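Local structure of bifunctional cytochrome P450/NADPH--P450 reductase (Deinococcus aerius, 7F3H) at residues 104-109 with 237-242. The protein hydroxylates organic substrates, probably including fatty acids, at a haem-containing cytochrome P450 domain, with electrons drawn from NADPH through a fused reductase. Sequence-based numbering, arbitrary orientation.
Sequences HRILLP and LGLMLN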
ATOM      1  N   HIS A 104       9.015  11.424  11.920  1.00 31.20           N
ATOM      2  CA  HIS A 104       7.901  10.713  12.533  1.00 34.88           C
ATOM      3  C   HIS A 104       7.121  11.643  13.457  1.00 34.39           C
ATOM      4  O   HIS A 104       5.902  11.827  13.306  1.00 30.17           O
ATOM      5  CB  HIS A 104       8.446   9.483  13.284  1.00 32.27           C
ATOM      6  CG  HIS A 104       7.402   8.714  14.038  1.00 35.91           C
ATOM      7  ND1 HIS A 104       6.353   8.070  13.413  1.00 34.25           N
ATOM      8  CD2 HIS A 104       7.236   8.504  15.367  1.00 32.37           C
ATOM      9  CE1 HIS A 104       5.595   7.486  14.325  1.00 35.15           C
ATOM     10  NE2 HIS A 104       6.107   7.739  15.518  1.00 33.89           N
ATOM     11  N   ARG A 105       7.820  12.262  14.417  1.00 34.95           N
ATOM     12  CA  ARG A 105       7.125  13.107  15.382  1.00 32.82           C
ATOM     13  C   ARG A 105       6.533  14.346  14.720  1.00 32.86           C
ATOM     14  O   ARG A 105       5.469  14.808  15.129  1.00 34.21           O
ATOM     15  CB  ARG A 105       8.064  13.469  16.516  1.00 38.76           C
ATOM     16  CG  ARG A 105       8.462  12.250  17.358  1.00 35.94           C
ATOM     17  CD  ARG A 105       9.339  12.690  18.501  1.00 36.80           C
ATOM     18  NE  ARG A 105      10.625  13.257  18.072  1.00 38.97           N
ATOM     19  CZ  ARG A 105      11.740  12.543  17.927  1.00 39.53           C
ATOM     20  NH1 ARG A 105      11.721  11.231  18.159  1.00 29.38           N
ATOM     21  NH2 ARG A 105      12.877  13.139  17.559  1.00 38.38           N
ATOM     22  N   ILE A 106       7.188  14.896  13.695  1.00 38.49           N
ATOM     23  CA  ILE A 106       6.625  16.051  13.000  1.00 31.73           C
ATOM     24  C   ILE A 106       5.363  15.662  12.223  1.00 32.82           C
ATOM     25  O   ILE A 106       4.339  16.357  12.277  1.00 29.27           O
ATOM     26  CB  ILE A 106       7.680  16.700  12.083  1.00 33.92           C
ATOM     27  CG1 ILE A 106       8.766  17.392  12.925  1.00 41.02           C
ATOM     28  CG2 ILE A 106       7.007  17.687  11.113  1.00 33.61           C
ATOM     29  CD1 ILE A 106       9.796  18.153  12.112  1.00 33.53           C
ATOM     30  N   LEU A 107       5.413  14.546  11.498  1.00 30.46           N
ATOM     31  CA  LEU A 107       4.367  14.229  10.527  1.00 37.59           C
ATOM     32  C   LEU A 107       3.143  13.518  11.118  1.00 33.81           C
ATOM     33  O   LEU A 107       2.042  13.749  10.596  1.00 32.90           O
ATOM     34  CB  LEU A 107       4.945  13.393   9.375  1.00 37.84           C
ATOM     35  CG  LEU A 107       5.832  14.172   8.379  1.00 33.88           C
ATOM     36  CD1 LEU A 107       6.500  13.240   7.372  1.00 29.16           C
ATOM     37  CD2 LEU A 107       5.101  15.317   7.676  1.00 26.25           C
ATOM     38  N   LEU A 108       3.271  12.713  12.207  1.00 33.01           N
ATOM     39  CA  LEU A 108       2.092  12.068  12.810  1.00 29.27           C
ATOM     40  C   LEU A 108       0.888  12.967  12.990  1.00 31.82           C
ATOM     41  O   LEU A 108      -0.226  12.542  12.634  1.00 30.41           O
ATOM     42  CB  LEU A 108       2.338  11.435  14.191  1.00 28.46           C
ATOM     43  CG  LEU A 108       2.842  10.015  14.332  1.00 39.78           C
ATOM     44  CD1 LEU A 108       3.141   9.670  15.784  1.00 36.37           C
ATOM     45  CD2 LEU A 108       1.644   9.153  13.840  1.00 28.72           C
ATOM     46  N   PRO A 109       0.999  14.163  13.563  1.00 32.85           N
ATOM     47  CA  PRO A 109      -0.216  14.965  13.732  1.00 29.54           C
ATOM     48  C   PRO A 109      -0.835  15.337  12.410  1.00 31.59           C
ATOM     49  O   PRO A 109      -2.061  15.471  12.341  1.00 35.20           O
ATOM     50  CB  PRO A 109       0.308  16.213  14.466  1.00 29.19           C
ATOM     51  CG  PRO A 109       1.552  15.762  15.132  1.00 28.99           C
ATOM     52  CD  PRO A 109       2.175  14.808  14.179  1.00 31.53           C
ATOM     53  N   LEU A 237       3.871  19.696   2.612  1.00 39.63           N
ATOM     54  CA  LEU A 237       5.110  20.465   2.448  1.00 43.37           C
ATOM     55  C   LEU A 237       5.117  21.735   3.302  1.00 42.94           C
ATOM     56  O   LEU A 237       6.116  22.039   3.968  1.00 45.18           O
ATOM     57  CB  LEU A 237       5.315  20.816   0.972  1.00 38.25           C
ATOM     58  CG  LEU A 237       6.486  21.742   0.668  1.00 38.66           C
ATOM     59  CD1 LEU A 237       7.733  21.195   1.315  1.00 38.43           C
ATOM     60  CD2 LEU A 237       6.684  21.897  -0.825  1.00 35.06           C
ATOM     61  N   GLY A 238       4.042  22.524   3.241  1.00 44.79           N
ATOM     62  CA  GLY A 238       3.965  23.720   4.063  1.00 49.64           C
ATOM     63  C   GLY A 238       4.154  23.434   5.540  1.00 49.96           C
ATOM     64  O   GLY A 238       4.749  24.230   6.270  1.00 53.87           O
ATOM     65  N   LEU A 239       3.669  22.281   5.995  1.00 48.76           N
ATOM     66  CA  LEU A 239       3.852  21.878   7.383  1.00 39.41           C
ATOM     67  C   LEU A 239       5.296  21.494   7.650  1.00 47.84           C
ATOM     68  O   LEU A 239       5.843  21.827   8.710  1.00 45.44           O
ATOM     69  CB  LEU A 239       2.895  20.726   7.718  1.00 39.26           C
ATOM     70  CG  LEU A 239       2.913  20.147   9.141  1.00 44.66           C
ATOM     71  CD1 LEU A 239       1.539  19.677   9.598  1.00 37.62           C
ATOM     72  CD2 LEU A 239       3.871  18.963   9.202  1.00 38.44           C
ATOM     73  N   MET A 240       5.931  20.789   6.708  1.00 46.44           N
ATOM     74  CA  MET A 240       7.314  20.390   6.940  1.00 42.53           C
ATOM     75  C   MET A 240       8.274  21.571   6.860  1.00 45.51           C
ATOM     76  O   MET A 240       9.399  21.469   7.369  1.00 44.56           O
ATOM     77  CB  MET A 240       7.732  19.307   5.933  1.00 38.35           C
ATOM     78  CG  MET A 240       6.985  17.983   6.048  1.00 38.80           C
ATOM     79  SD  MET A 240       7.702  16.589   5.108  1.00 31.16           S
ATOM     80  CE  MET A 240       6.926  16.930   3.509  1.00 32.81           C
ATOM     81  N   LEU A 241       7.829  22.702   6.282  1.00 50.00           N
ATOM     82  CA  LEU A 241       8.658  23.909   6.182  1.00 52.71           C
ATOM     83  C   LEU A 241       8.742  24.665   7.499  1.00 50.15           C
ATOM     84  O   LEU A 241       9.788  25.249   7.800  1.00 47.54           O
ATOM     85  CB  LEU A 241       8.125  24.849   5.098  1.00 52.14           C
ATOM     86  CG  LEU A 241       8.269  24.385   3.650  1.00 46.29           C
ATOM     87  CD1 LEU A 241       7.993  25.539   2.710  1.00 55.77           C
ATOM     88  CD2 LEU A 241       9.643  23.789   3.396  1.00 44.33           C
ATOM     89  N   ASN A 242       7.664  24.649   8.288  1.00 44.10           N
ATOM     90  CA  ASN A 242       7.566  25.379   9.547  1.00 50.99           C
ATOM     91  C   ASN A 242       7.839  24.499  10.764  1.00 53.08           C
ATOM     92  O   ASN A 242       8.735  24.793  11.563  1.00 52.11           O
ATOM     93  CB  ASN A 242       6.167  25.997   9.694  1.00 51.43           C
ATOM     94  CG  ASN A 242       5.775  26.886   8.515  1.00 65.38           C
ATOM     95  OD1 ASN A 242       6.593  27.661   7.993  1.00 62.92           O
ATOM     96  ND2 ASN A 242       4.504  26.788   8.097  1.00 69.35           N
TER
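Ile106 carries its CG2 branch anti to the backbone N and Leu239 holds CG in the same relation (chi1 -180°), and these torsions direct both side chains into the seam between two helices. CG2 of Ile106 meets CD2 of Leu239 at 3.9 Å, the two side chains passing alongside one another in opposite senses. The Leu239 methyl does double duty: it also lies 4.1 Å from CD2 of Leu107, so one branch of a single leucine fits against both neighbours on the facing helix. Leu107 leaves its backbone at an angle to the partner helix, yet its CD2 branch reaches across and rests on the Met240 chain, 3.6 Å from CG and 3.9 Å from SD. Met240 runs athwart this leucine. No hydrogen bond links the two segments, so the direct contact between them rests on methyl and methylene groups, a small example of apolar helix packing. The interface is accordingly small, 186 Å² in all, and the nearest pair of CA atoms, those of Ile106 and Met240, is 7.5 Å apart. A polar link lies beside it: Arg105 forms a salt bridge with Asp245, just beyond the second helix. In P450 nomenclature the contact joins helix C (98-107), whose Leu107 side chain lies about 7 Å from the bound haem, to the short helix H (236-242). The latter bridges onward, Leu237 and Leu241 packing on helix 199-227, while Met240 touches Gln260 and Phe264 of the long helix 254-285.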